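Local atomic coordinates of ALDH21) (Physcomitrella patens subsp. patens, PDB entry 5N5S), a protein that probably oxidises aldehydes such as D-glyceraldehyde 3-phosphate to the acid with NADP(+), as a member of the aldehyde dehydrogenase family. Residues R53-V58 with K69-T74; G180-V185 with L260-G265; S186-P191 with G316-I321. All blocks are in the same frame, centred on the assembly; numbering follows the deposited sequence.

Interaction 1 (R53-V58 with K69-T74); sequences RKWLDV and KVPQAT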
loop_
_atom_site.group_PDB
_atom_site.type_symbol
_atom_site.label_atom_id
_atom_site.label_comp_id
_atom_site.label_asym_id
_atom_site.label_seq_id
_atom_site.Cartn_x
_atom_site.Cartn_y
_atom_site.Cartn_z
ATOM N N ARG B 53 1.814 44.120 25.827
ATOM C CA ARG B 53 0.489 43.576 25.500
ATOM C C ARG B 53 -0.371 43.454 26.747
ATOM O O ARG B 53 0.145 43.135 27.821
ATOM C CB ARG B 53 0.597 42.183 24.846
ATOM C CG ARG B 53 1.189 42.179 23.450
ATOM C CD ARG B 53 1.726 40.806 23.108
ATOM N NE ARG B 53 2.510 40.813 21.872
ATOM C CZ ARG B 53 3.824 41.006 21.813
ATOM N NH1 ARG B 53 4.521 41.223 22.923
ATOM N NH2 ARG B 53 4.448 40.995 20.645
ATOM N N LYS B 54 -1.689 43.664 26.589
ATOM C CA LYS B 54 -2.660 43.541 27.672
ATOM C C LYS B 54 -2.783 42.080 28.092
ATOM O O LYS B 54 -2.482 41.188 27.302
ATOM C CB LYS B 54 -4.024 44.123 27.257
ATOM C CG LYS B 54 -4.585 45.148 28.244
ATOM C CD LYS B 54 -3.947 46.525 28.067
ATOM C CE LYS B 54 -3.948 47.330 29.340
ATOM N NZ LYS B 54 -3.069 48.522 29.228
ATOM N N TRP B 55 -3.170 41.834 29.342
ATOM C CA TRP B 55 -3.281 40.472 29.856
ATOM C C TRP B 55 -4.673 39.876 29.735
ATOM O O TRP B 55 -5.675 40.562 29.944
ATOM C CB TRP B 55 -2.790 40.391 31.307
ATOM C CG TRP B 55 -1.355 40.795 31.488
ATOM C CD1 TRP B 55 -0.891 42.024 31.854
ATOM C CD2 TRP B 55 -0.201 39.964 31.316
ATOM N NE1 TRP B 55 0.483 42.013 31.915
ATOM C CE2 TRP B 55 0.933 40.760 31.591
ATOM C CE3 TRP B 55 -0.012 38.619 30.963
ATOM C CZ2 TRP B 55 2.237 40.257 31.510
ATOM C CZ3 TRP B 55 1.279 38.119 30.895
ATOM C CH2 TRP B 55 2.385 38.935 31.158
ATOM N N LEU B 56 -4.714 38.586 29.401
ATOM C CA LEU B 56 -5.910 37.759 29.309
ATOM C C LEU B 56 -5.849 36.847 30.531
ATOM O O LEU B 56 -4.845 36.159 30.744
ATOM C CB LEU B 56 -5.904 36.939 28.000
ATOM C CG LEU B 56 -7.051 35.932 27.798
ATOM C CD1 LEU B 56 -7.806 36.215 26.518
ATOM C CD2 LEU B 56 -6.534 34.499 27.783
ATOM N N ASP B 57 -6.897 36.884 31.359
ATOM C CA ASP B 57 -6.952 36.066 32.564
ATOM C C ASP B 57 -7.444 34.651 32.284
ATOM O O ASP B 57 -8.379 34.454 31.506
ATOM C CB ASP B 57 -7.804 36.739 33.650
ATOM C CG ASP B 57 -7.243 38.048 34.175
ATOM O OD1 ASP B 57 -6.016 38.109 34.442
ATOM O OD2 ASP B 57 -8.035 38.996 34.364
ATOM N N VAL B 58 -6.787 33.668 32.914
ATOM C CA VAL B 58 -7.121 32.251 32.826
ATOM C C VAL B 58 -7.524 31.823 34.245
ATOM O O VAL B 58 -6.725 31.939 35.183
ATOM C CB VAL B 58 -5.964 31.400 32.232
ATOM C CG1 VAL B 58 -6.358 29.930 32.135
ATOM C CG2 VAL B 58 -5.541 31.927 30.863
ATOM N N LYS B 69 -1.982 34.376 33.849
ATOM C CA LYS B 69 -2.059 35.588 33.034
ATOM C C LYS B 69 -1.329 35.352 31.718
ATOM O O LYS B 69 -0.143 35.003 31.715
ATOM C CB LYS B 69 -1.533 36.825 33.790
ATOM C CG LYS B 69 -2.574 37.415 34.734
ATOM C CD LYS B 69 -2.168 38.772 35.259
ATOM C CE LYS B 69 -3.242 39.378 36.128
ATOM N NZ LYS B 69 -2.848 40.722 36.634
ATOM N N VAL B 70 -2.065 35.481 30.603
ATOM C CA VAL B 70 -1.566 35.232 29.248
ATOM C C VAL B 70 -1.562 36.532 28.405
ATOM O O VAL B 70 -2.601 37.187 28.328
ATOM C CB VAL B 70 -2.384 34.082 28.579
ATOM C CG1 VAL B 70 -2.062 33.941 27.093
ATOM C CG2 VAL B 70 -2.166 32.757 29.300
ATOM N N PRO B 71 -0.430 36.906 27.743
ATOM C CA PRO B 71 -0.430 38.122 26.901
ATOM C C PRO B 71 -1.435 38.034 25.747
ATOM O O PRO B 71 -1.538 36.986 25.091
ATOM C CB PRO B 71 1.013 38.200 26.379
ATOM C CG PRO B 71 1.808 37.338 27.293
ATOM C CD PRO B 71 0.889 36.242 27.712
ATOM N N GLN B 72 -2.210 39.116 25.538
ATOM C CA GLN B 72 -3.218 39.195 24.484
ATOM C C GLN B 72 -2.552 39.637 23.182
ATOM O O GLN B 72 -1.987 40.729 23.125
ATOM C CB GLN B 72 -4.386 40.121 24.895
ATOM C CG GLN B 72 -5.563 40.147 23.920
ATOM C CD GLN B 72 -6.484 38.948 24.000
ATOM O OE1 GLN B 72 -6.197 37.873 23.461
ATOM N NE2 GLN B 72 -7.658 39.147 24.569
ATOM N N ALA B 73 -2.587 38.761 22.155
ATOM C CA ALA B 73 -1.983 39.011 20.844
ATOM C C ALA B 73 -2.807 40.026 20.055
ATOM O O ALA B 73 -4.035 40.064 20.173
ATOM C CB ALA B 73 -1.825 37.705 20.059
ATOM N N THR B 74 -2.120 40.867 19.279
ATOM C CA THR B 74 -2.744 41.917 18.476
ATOM C C THR B 74 -2.950 41.480 17.021
ATOM O O THR B 74 -2.506 40.399 16.625
ATOM C CB THR B 74 -1.940 43.228 18.595
ATOM O OG1 THR B 74 -0.617 43.027 18.099
ATOM C CG2 THR B 74 -1.893 43.758 20.012
#

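Interaction 2 (G180-V185 with L260-G265); sequences GPVSMV and LLTFTG. With NAP (NADP nicotinamide-adenine-dinucleotide phosphate), chain G.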
loop_
_atom_site.group_PDB
_atom_site.type_symbol
_atom_site.label_atom_id
_atom_site.label_comp_id
_atom_site.label_asym_id
_atom_site.label_seq_id
_atom_site.Cartn_x
_atom_site.Cartn_y
_atom_site.Cartn_z
ATOM N N GLY B 180 2.015 23.676 2.751
ATOM C CA GLY B 180 2.457 25.021 3.094
ATOM C C GLY B 180 1.950 25.464 4.455
ATOM O O GLY B 180 1.665 24.604 5.298
ATOM N N PRO B 181 1.803 26.802 4.700
ATOM C CA PRO B 181 1.330 27.270 6.023
ATOM C C PRO B 181 -0.056 26.772 6.386
ATOM O O PRO B 181 -0.959 26.747 5.549
ATOM C CB PRO B 181 1.388 28.792 5.910
ATOM C CG PRO B 181 2.379 29.052 4.798
ATOM C CD PRO B 181 2.129 27.948 3.821
ATOM N N VAL B 182 -0.197 26.314 7.633
ATOM C CA VAL B 182 -1.428 25.742 8.152
ATOM C C VAL B 182 -2.000 26.637 9.252
ATOM O O VAL B 182 -1.268 27.117 10.119
ATOM C CB VAL B 182 -1.182 24.280 8.636
ATOM C CG1 VAL B 182 -2.470 23.607 9.099
ATOM C CG2 VAL B 182 -0.494 23.433 7.562
ATOM N N SER B 183 -3.313 26.859 9.208
ATOM C CA SER B 183 -4.036 27.593 10.235
ATOM C C SER B 183 -4.708 26.549 11.123
ATOM O O SER B 183 -5.414 25.663 10.624
ATOM C CB SER B 183 -5.076 28.516 9.619
ATOM O OG SER B 183 -5.765 29.208 10.644
ATOM N N MET B 184 -4.472 26.647 12.436
ATOM C CA MET B 184 -5.036 25.713 13.404
ATOM C C MET B 184 -5.888 26.414 14.434
ATOM O O MET B 184 -5.474 27.405 15.034
ATOM C CB MET B 184 -3.934 24.899 14.097
ATOM C CG MET B 184 -3.091 24.115 13.153
ATOM S SD MET B 184 -1.598 23.608 13.964
ATOM C CE MET B 184 -0.928 22.597 12.711
ATOM N N VAL B 185 -7.101 25.902 14.612
ATOM C CA VAL B 185 -8.060 26.414 15.587
ATOM C C VAL B 185 -8.552 25.191 16.372
ATOM O O VAL B 185 -9.085 24.253 15.779
ATOM C CB VAL B 185 -9.202 27.240 14.942
ATOM C CG1 VAL B 185 -10.101 27.837 16.010
ATOM C CG2 VAL B 185 -8.656 28.346 14.037
ATOM N N LEU B 260 -4.024 25.628 4.169
ATOM C CA LEU B 260 -4.949 24.740 4.852
ATOM C C LEU B 260 -5.434 25.350 6.162
ATOM O O LEU B 260 -4.656 25.972 6.890
ATOM C CB LEU B 260 -4.300 23.354 5.104
ATOM C CG LEU B 260 -5.049 22.360 6.030
ATOM C CD1 LEU B 260 -6.143 21.608 5.284
ATOM C CD2 LEU B 260 -4.098 21.388 6.664
ATOM N N LEU B 261 -6.720 25.157 6.446
ATOM C CA LEU B 261 -7.358 25.506 7.697
ATOM C C LEU B 261 -7.830 24.185 8.328
ATOM O O LEU B 261 -8.592 23.430 7.713
ATOM C CB LEU B 261 -8.551 26.479 7.500
ATOM C CG LEU B 261 -9.550 26.612 8.680
ATOM C CD1 LEU B 261 -8.903 27.273 9.910
ATOM C CD2 LEU B 261 -10.785 27.372 8.261
ATOM N N THR B 262 -7.337 23.890 9.525
ATOM C CA THR B 262 -7.762 22.701 10.262
ATOM C C THR B 262 -8.439 23.186 11.541
ATOM O O THR B 262 -7.819 23.844 12.380
ATOM C CB THR B 262 -6.651 21.628 10.407
ATOM O OG1 THR B 262 -7.145 20.539 11.186
ATOM C CG2 THR B 262 -5.339 22.159 10.980
ATOM N N PHE B 263 -9.743 22.930 11.629
ATOM C CA PHE B 263 -10.576 23.349 12.747
ATOM C C PHE B 263 -11.178 22.194 13.515
ATOM O O PHE B 263 -11.715 21.253 12.923
ATOM C CB PHE B 263 -11.687 24.293 12.243
ATOM C CG PHE B 263 -12.716 24.723 13.266
ATOM C CD1 PHE B 263 -12.505 25.844 14.065
ATOM C CD2 PHE B 263 -13.905 24.021 13.421
ATOM C CE1 PHE B 263 -13.461 26.248 15.004
ATOM C CE2 PHE B 263 -14.855 24.427 14.367
ATOM C CZ PHE B 263 -14.627 25.542 15.142
ATOM N N THR B 264 -11.141 22.309 14.850
ATOM C CA THR B 264 -11.762 21.390 15.802
ATOM C C THR B 264 -12.600 22.262 16.730
ATOM O O THR B 264 -12.068 23.160 17.389
ATOM C CB THR B 264 -10.737 20.475 16.497
ATOM O OG1 THR B 264 -10.036 19.725 15.507
ATOM C CG2 THR B 264 -11.392 19.480 17.436
ATOM N N GLY B 265 -13.906 22.049 16.698
ATOM C CA GLY B 265 -14.845 22.834 17.488
ATOM C C GLY B 265 -16.287 22.574 17.116
ATOM O O GLY B 265 -16.592 21.525 16.543
HETATM P PA NAP G . -16.163 26.434 19.655
HETATM O O1A NAP G . -16.769 26.413 18.301
HETATM O O2A NAP G . -16.849 27.400 20.627
HETATM O O5B NAP G . -14.649 26.947 19.601
HETATM C C5B NAP G . -13.505 26.249 19.070
HETATM C C4B NAP G . -12.446 27.274 18.739
HETATM O O4B NAP G . -12.921 28.160 17.698
HETATM C C3B NAP G . -11.975 28.179 19.881
HETATM O O3B NAP G . -10.558 28.323 19.823
HETATM C C2B NAP G . -12.699 29.494 19.599
HETATM O O2B NAP G . -12.147 30.679 20.211
HETATM C C1B NAP G . -12.678 29.503 18.076
HETATM N N9A NAP G . -13.566 30.376 17.309
HETATM C C8A NAP G . -14.915 30.548 17.477
HETATM N N7A NAP G . -15.466 31.343 16.593
HETATM C C5A NAP G . -14.407 31.720 15.781
HETATM C C6A NAP G . -14.328 32.543 14.636
HETATM N N6A NAP G . -15.385 33.136 14.077
HETATM N N1A NAP G . -13.113 32.708 14.059
HETATM C C2A NAP G . -12.056 32.086 14.595
HETATM N N3A NAP G . -12.009 31.283 15.666
HETATM C C4A NAP G . -13.226 31.138 16.216
HETATM O O3 NAP G . -16.033 25.070 20.479
HETATM P PN NAP G . -15.654 24.689 21.986
HETATM O O1N NAP G . -16.732 25.150 22.890
HETATM O O2N NAP G . -14.264 25.116 22.259
HETATM O O5D NAP G . -15.718 23.096 21.891
HETATM C C5D NAP G . -16.982 22.384 21.896
HETATM C C4D NAP G . -17.343 21.836 20.532
HETATM O O4D NAP G . -16.194 21.180 19.942
HETATM C C3D NAP G . -18.429 20.763 20.545
HETATM O O3D NAP G . -19.332 20.908 19.453
HETATM C C2D NAP G . -17.600 19.484 20.445
HETATM O O2D NAP G . -18.287 18.334 19.975
HETATM C C1D NAP G . -16.556 19.934 19.383
HETATM N N1N NAP G . -15.339 19.021 19.405
HETATM C C2N NAP G . -15.018 18.240 18.273
HETATM C C3N NAP G . -13.984 17.323 18.367
HETATM C C7N NAP G . -13.610 16.323 17.290
HETATM O O7N NAP G . -12.566 15.646 17.416
HETATM N N7N NAP G . -14.395 16.231 16.211
HETATM C C4N NAP G . -13.287 17.221 19.573
HETATM C C5N NAP G . -13.627 18.011 20.659
HETATM C C6N NAP G . -14.648 18.908 20.554
HETATM P P2B NAP G . -12.418 31.163 21.713
HETATM O O1X NAP G . -12.995 30.105 22.624
HETATM O O2X NAP G . -13.307 32.424 21.590
HETATM O O3X NAP G . -10.995 31.567 22.092
#

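Interaction 3 (S186-P191 with G316-I321); sequences SPWNFP and GGQSCI. With NAP (NADP nicotinamide-adenine-dinucleotide phosphate), chain G.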
loop_
_atom_site.group_PDB
_atom_site.type_symbol
_atom_site.label_atom_id
_atom_site.label_comp_id
_atom_site.label_asym_id
_atom_site.label_seq_id
_atom_site.Cartn_x
_atom_site.Cartn_y
_atom_site.Cartn_z
ATOM N N SER B 186 -8.295 25.176 17.690
ATOM C CA SER B 186 -8.607 24.056 18.582
ATOM C C SER B 186 -9.682 24.392 19.648
ATOM O O SER B 186 -9.855 25.571 19.962
ATOM C CB SER B 186 -7.321 23.553 19.237
ATOM O OG SER B 186 -6.617 24.610 19.872
ATOM N N PRO B 187 -10.411 23.387 20.224
ATOM C CA PRO B 187 -11.441 23.708 21.227
ATOM C C PRO B 187 -10.921 23.706 22.672
ATOM O O PRO B 187 -9.719 23.561 22.892
ATOM C CB PRO B 187 -12.478 22.602 20.995
ATOM C CG PRO B 187 -11.675 21.431 20.577
ATOM C CD PRO B 187 -10.357 21.928 19.997
ATOM N N TRP B 188 -11.828 23.832 23.654
ATOM C CA TRP B 188 -11.450 23.860 25.061
ATOM C C TRP B 188 -11.365 22.479 25.746
ATOM O O TRP B 188 -10.586 22.357 26.688
ATOM C CB TRP B 188 -12.378 24.815 25.882
ATOM C CG TRP B 188 -13.745 24.256 26.188
ATOM C CD1 TRP B 188 -14.895 24.474 25.488
ATOM C CD2 TRP B 188 -14.078 23.320 27.224
ATOM N NE1 TRP B 188 -15.921 23.723 26.014
ATOM C CE2 TRP B 188 -15.445 22.995 27.072
ATOM C CE3 TRP B 188 -13.351 22.718 28.268
ATOM C CZ2 TRP B 188 -16.096 22.092 27.918
ATOM C CZ3 TRP B 188 -13.992 21.811 29.094
ATOM C CH2 TRP B 188 -15.351 21.515 28.924
ATOM N N ASN B 189 -12.220 21.493 25.369
ATOM C CA ASN B 189 -12.359 20.222 26.100
ATOM C C ASN B 189 -11.116 19.317 26.101
ATOM O O ASN B 189 -10.871 18.683 27.131
ATOM C CB ASN B 189 -13.607 19.437 25.711
ATOM C CG ASN B 189 -13.874 19.273 24.245
ATOM O OD1 ASN B 189 -13.798 20.222 23.452
ATOM N ND2 ASN B 189 -14.324 18.080 23.890
ATOM N N PHE B 190 -10.321 19.270 25.019
ATOM C CA PHE B 190 -9.052 18.534 25.049
ATOM C C PHE B 190 -8.015 19.536 24.590
ATOM O O PHE B 190 -7.682 19.567 23.400
ATOM C CB PHE B 190 -9.068 17.272 24.182
ATOM C CG PHE B 190 -9.932 16.148 24.689
ATOM C CD1 PHE B 190 -11.295 16.119 24.412
ATOM C CD2 PHE B 190 -9.377 15.089 25.393
ATOM C CE1 PHE B 190 -12.096 15.070 24.869
ATOM C CE2 PHE B 190 -10.174 14.036 25.845
ATOM C CZ PHE B 190 -11.529 14.032 25.577
ATOM N N PRO B 191 -7.573 20.449 25.493
ATOM C CA PRO B 191 -6.662 21.517 25.056
ATOM C C PRO B 191 -5.241 21.085 24.713
ATOM O O PRO B 191 -4.460 21.917 24.251
ATOM C CB PRO B 191 -6.698 22.523 26.214
ATOM C CG PRO B 191 -7.145 21.779 27.378
ATOM C CD PRO B 191 -7.895 20.567 26.933
ATOM N N GLY B 316 -17.702 14.464 32.120
ATOM C CA GLY B 316 -19.050 14.991 32.298
ATOM C C GLY B 316 -19.776 15.235 30.990
ATOM O O GLY B 316 -20.461 16.250 30.855
ATOM N N GLY B 317 -19.569 14.335 30.019
ATOM C CA GLY B 317 -20.171 14.406 28.693
ATOM C C GLY B 317 -19.655 15.519 27.803
ATOM O O GLY B 317 -20.148 15.690 26.684
ATOM N N GLN B 318 -18.651 16.281 28.281
ATOM C CA GLN B 318 -18.041 17.382 27.534
ATOM C C GLN B 318 -16.980 16.815 26.587
ATOM O O GLN B 318 -15.784 17.115 26.685
ATOM C CB GLN B 318 -17.515 18.487 28.474
ATOM C CG GLN B 318 -18.638 19.234 29.194
ATOM C CD GLN B 318 -18.137 20.292 30.140
ATOM O OE1 GLN B 318 -18.490 21.481 30.036
ATOM N NE2 GLN B 318 -17.277 19.897 31.071
ATOM N N SER B 319 -17.463 15.953 25.676
ATOM C CA SER B 319 -16.727 15.219 24.649
ATOM C C SER B 319 -17.580 15.177 23.372
ATOM O O SER B 319 -18.820 15.156 23.422
ATOM C CB SER B 319 -16.436 13.796 25.132
ATOM O OG SER B 319 -15.730 12.991 24.202
ATOM N N CYS B 320 -16.893 15.179 22.233
ATOM C CA CYS B 320 -17.443 15.116 20.880
ATOM C C CYS B 320 -17.963 13.731 20.562
ATOM O O CYS B 320 -18.769 13.585 19.638
ATOM C CB CYS B 320 -16.369 15.526 19.884
ATOM S SG CYS B 320 -14.756 14.765 20.209
ATOM N N ILE B 321 -17.439 12.704 21.276
ATOM C CA ILE B 321 -17.839 11.286 21.157
ATOM C C ILE B 321 -18.529 10.800 22.440
ATOM O O ILE B 321 -18.501 9.615 22.767
ATOM C CB ILE B 321 -16.704 10.340 20.681
ATOM C CG1 ILE B 321 -15.391 10.548 21.474
ATOM C CG2 ILE B 321 -16.512 10.468 19.182
ATOM C CD1 ILE B 321 -14.255 9.501 21.196
HETATM P PA NAP G . -16.163 26.434 19.655
HETATM O O1A NAP G . -16.769 26.413 18.301
HETATM O O2A NAP G . -16.849 27.400 20.627
HETATM O O5B NAP G . -14.649 26.947 19.601
HETATM C C5B NAP G . -13.505 26.249 19.070
HETATM C C4B NAP G . -12.446 27.274 18.739
HETATM O O4B NAP G . -12.921 28.160 17.698
HETATM C C3B NAP G . -11.975 28.179 19.881
HETATM O O3B NAP G . -10.558 28.323 19.823
HETATM C C2B NAP G . -12.699 29.494 19.599
HETATM O O2B NAP G . -12.147 30.679 20.211
HETATM C C1B NAP G . -12.678 29.503 18.076
HETATM N N9A NAP G . -13.566 30.376 17.309
HETATM C C8A NAP G . -14.915 30.548 17.477
HETATM N N7A NAP G . -15.466 31.343 16.593
HETATM C C5A NAP G . -14.407 31.720 15.781
HETATM C C6A NAP G . -14.328 32.543 14.636
HETATM N N6A NAP G . -15.385 33.136 14.077
HETATM N N1A NAP G . -13.113 32.708 14.059
HETATM C C2A NAP G . -12.056 32.086 14.595
HETATM N N3A NAP G . -12.009 31.283 15.666
HETATM C C4A NAP G . -13.226 31.138 16.216
HETATM O O3 NAP G . -16.033 25.070 20.479
HETATM P PN NAP G . -15.654 24.689 21.986
HETATM O O1N NAP G . -16.732 25.150 22.890
HETATM O O2N NAP G . -14.264 25.116 22.259
HETATM O O5D NAP G . -15.718 23.096 21.891
HETATM C C5D NAP G . -16.982 22.384 21.896
HETATM C C4D NAP G . -17.343 21.836 20.532
HETATM O O4D NAP G . -16.194 21.180 19.942
HETATM C C3D NAP G . -18.429 20.763 20.545
HETATM O O3D NAP G . -19.332 20.908 19.453
HETATM C C2D NAP G . -17.600 19.484 20.445
HETATM O O2D NAP G . -18.287 18.334 19.975
HETATM C C1D NAP G . -16.556 19.934 19.383
HETATM N N1N NAP G . -15.339 19.021 19.405
HETATM C C2N NAP G . -15.018 18.240 18.273
HETATM C C3N NAP G . -13.984 17.323 18.367
HETATM C C7N NAP G . -13.610 16.323 17.290
HETATM O O7N NAP G . -12.566 15.646 17.416
HETATM N N7N NAP G . -14.395 16.231 16.211
HETATM C C4N NAP G . -13.287 17.221 19.573
HETATM C C5N NAP G . -13.627 18.011 20.659
HETATM C C6N NAP G . -14.648 18.908 20.554
HETATM P P2B NAP G . -12.418 31.163 21.713
HETATM O O1X NAP G . -12.995 30.105 22.624
HETATM O O2X NAP G . -13.307 32.424 21.590
HETATM O O3X NAP G . -10.995 31.567 22.092
#

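Interaction 1 (R53-V58 with K69-T74)
Three backbone hydrogen bonds join K54 and L56 to V70 and Q72 across an antiparallel beta hairpin. L56 and V70 form the hydrogen-bonded pair, L56 N giving to V70 O at 2.8 Å and V70 N returning to L56 O at 2.9 Å. Beyond the strand ends Q72 N reaches K54 O at 2.7 Å, which prolongs the pairing past the non-hydrogen-bonded pair W55 and P71. The apolar contacts fall into two groups. W55, its CG anti to the carbonyl carbon (chi1 -60°), brings the benzo end of its indole back alongside the partner strand, V70 N at the ring edge: CZ3 meets P71 CD at 3.7 Å, and CE3 lies 3.7 Å from K69 CB, while K69 CD sits above one ring face toward the rim. On the face that L56 and V70 share, L56 CD2 rests 4.2 Å from V70 CB, and V58 CG2 touches V70 CG2. Charge plays a looser part. D57 and K69 lie side by side, but D57 OD1 and K69 NZ stay 4.7 Å apart, so any attraction acts at a distance; the R53 guanidinium instead makes a salt bridge with D77. Within this chain strand 55-59 is at the edge of its sheet; strand 66-71 pairs on its other side with strand 38-44, whose I42 meets V70 and P71, and V58 and V70 pack on L219 of helix 219-229.

Interaction 2 (G180-V185 with L260-G265)
V185 and F263 are brought together by matching torsions: V185 CG1 lies opposite the backbone N (chi1 -176°), as does F263 CG (chi1 175°). F263 CD1 therefore comes within 3.7 Å of V185 CG1, which approaches the ring at its edge. NADP(+) uses the same corner. Its ribose oxygen O4B lies near the ring plane, 3.3 Å from F263 CE1, and equally close to V185 CG1. T264 CG2 meets the nicotinamide, 3.5 Å from C3N, while T264 OG1 and T262 OG1 both hydrogen-bond K198 NZ.

Behind these groups runs a parallel pair of strands in regular register, V182 with L260 through V185 with F263. S183 N gives to L260 O at 2.8 Å and S183 O takes T262 N; V185 N and V185 O then bond T262 O and T264 N. Four CA-H...O contacts fill the intervals, among them V182 CA to L260 O. On the face of V182, M184, L260 and T262, V182 CG1 touches both L260 CD2 and T262 CG2, 3.7 Å from each, and M184 CG lies alongside T262 CG2. On the other face S183 OG hydrogen-bonds F252 O.

The arrangement is characteristic of the Rossmann-type coenzyme domain of aldehyde dehydrogenases, where cofactor binds at the carboxyl ends of parallel strands; G265 follows the second strand in a glycine-rich turn. Helix 193-205 packs through V199 and A202 on M184, and helix 267-276 through M273 on V185, L261 and F263. Strands 209-212 and 281-285 complete the neighbourhood, flanking strands 182-185 and 260-264 respectively.

Interaction 3 (S186-P191 with G316-I321)
W188 and N189 carry this contact, meeting Q318 beside the bound NADP(+). First along the loop, S186 takes a hydrogen bond at its carbonyl O from the ribose hydroxyl O3B (2.8 Å). P187 then lays CB against the pyrophosphate, close to O2N. W188 gives its backbone N to NAP O2N at 3.1 Å, and its ring edge faces NAP O1N. The far end of the indole crosses the Q318 side chain at about a right angle, Q318 CD lying in the indole plane at the ring edge: W188 CZ2 lies 3.3 Å from Q318 OE1, ring and amide planes being 65° apart. A hydrogen bond from I363 N to Q318 OE1 anchors that oxygen. N189 has CG between its backbone N and carbonyl carbon (chi1 48°), which brings the amide between Q318 O and the nicotinamide: ND2 makes a weak, bent hydrogen bond to Q318 O (3.3 Å, 130°), and OD1 lies 3.3 Å from NAP C6N. F190 turns its ring edge to S319 OG, 4.2 Å from CE1, and K128 makes a cation-pi contact with the ring. Beyond Q318, the centre of an inverse gamma turn, S319 and C320 line the pocket where succinate binds, as does N189. C320 also binds NADP(+), so polar groups of both loops face the nicotinamide and the succinate site, where coenzyme and ligand pockets meet.

How the interactions relate
From the N terminus, interaction 1 closes first, a short hairpin loop between strands 55-59 and 66-71 that is finished before the others open. Interactions 2 and 3 cross: 180-185 runs straight into 186-191, and their partners, 260-265 and 316-321, follow in the same order. Interaction 2 closes the long loop holding strands 209-212 and 239-241; interaction 3 reaches on from the coenzyme-binding sheet to the loop before strand 323-329 of the other large sheet. They touch where T264 O meets P187 CD (3.4 Å), and both contact NADP(+). Interaction 1 stays apart, its nearest atoms about 9 Å from interaction 3 and about 12 Å from interaction 2.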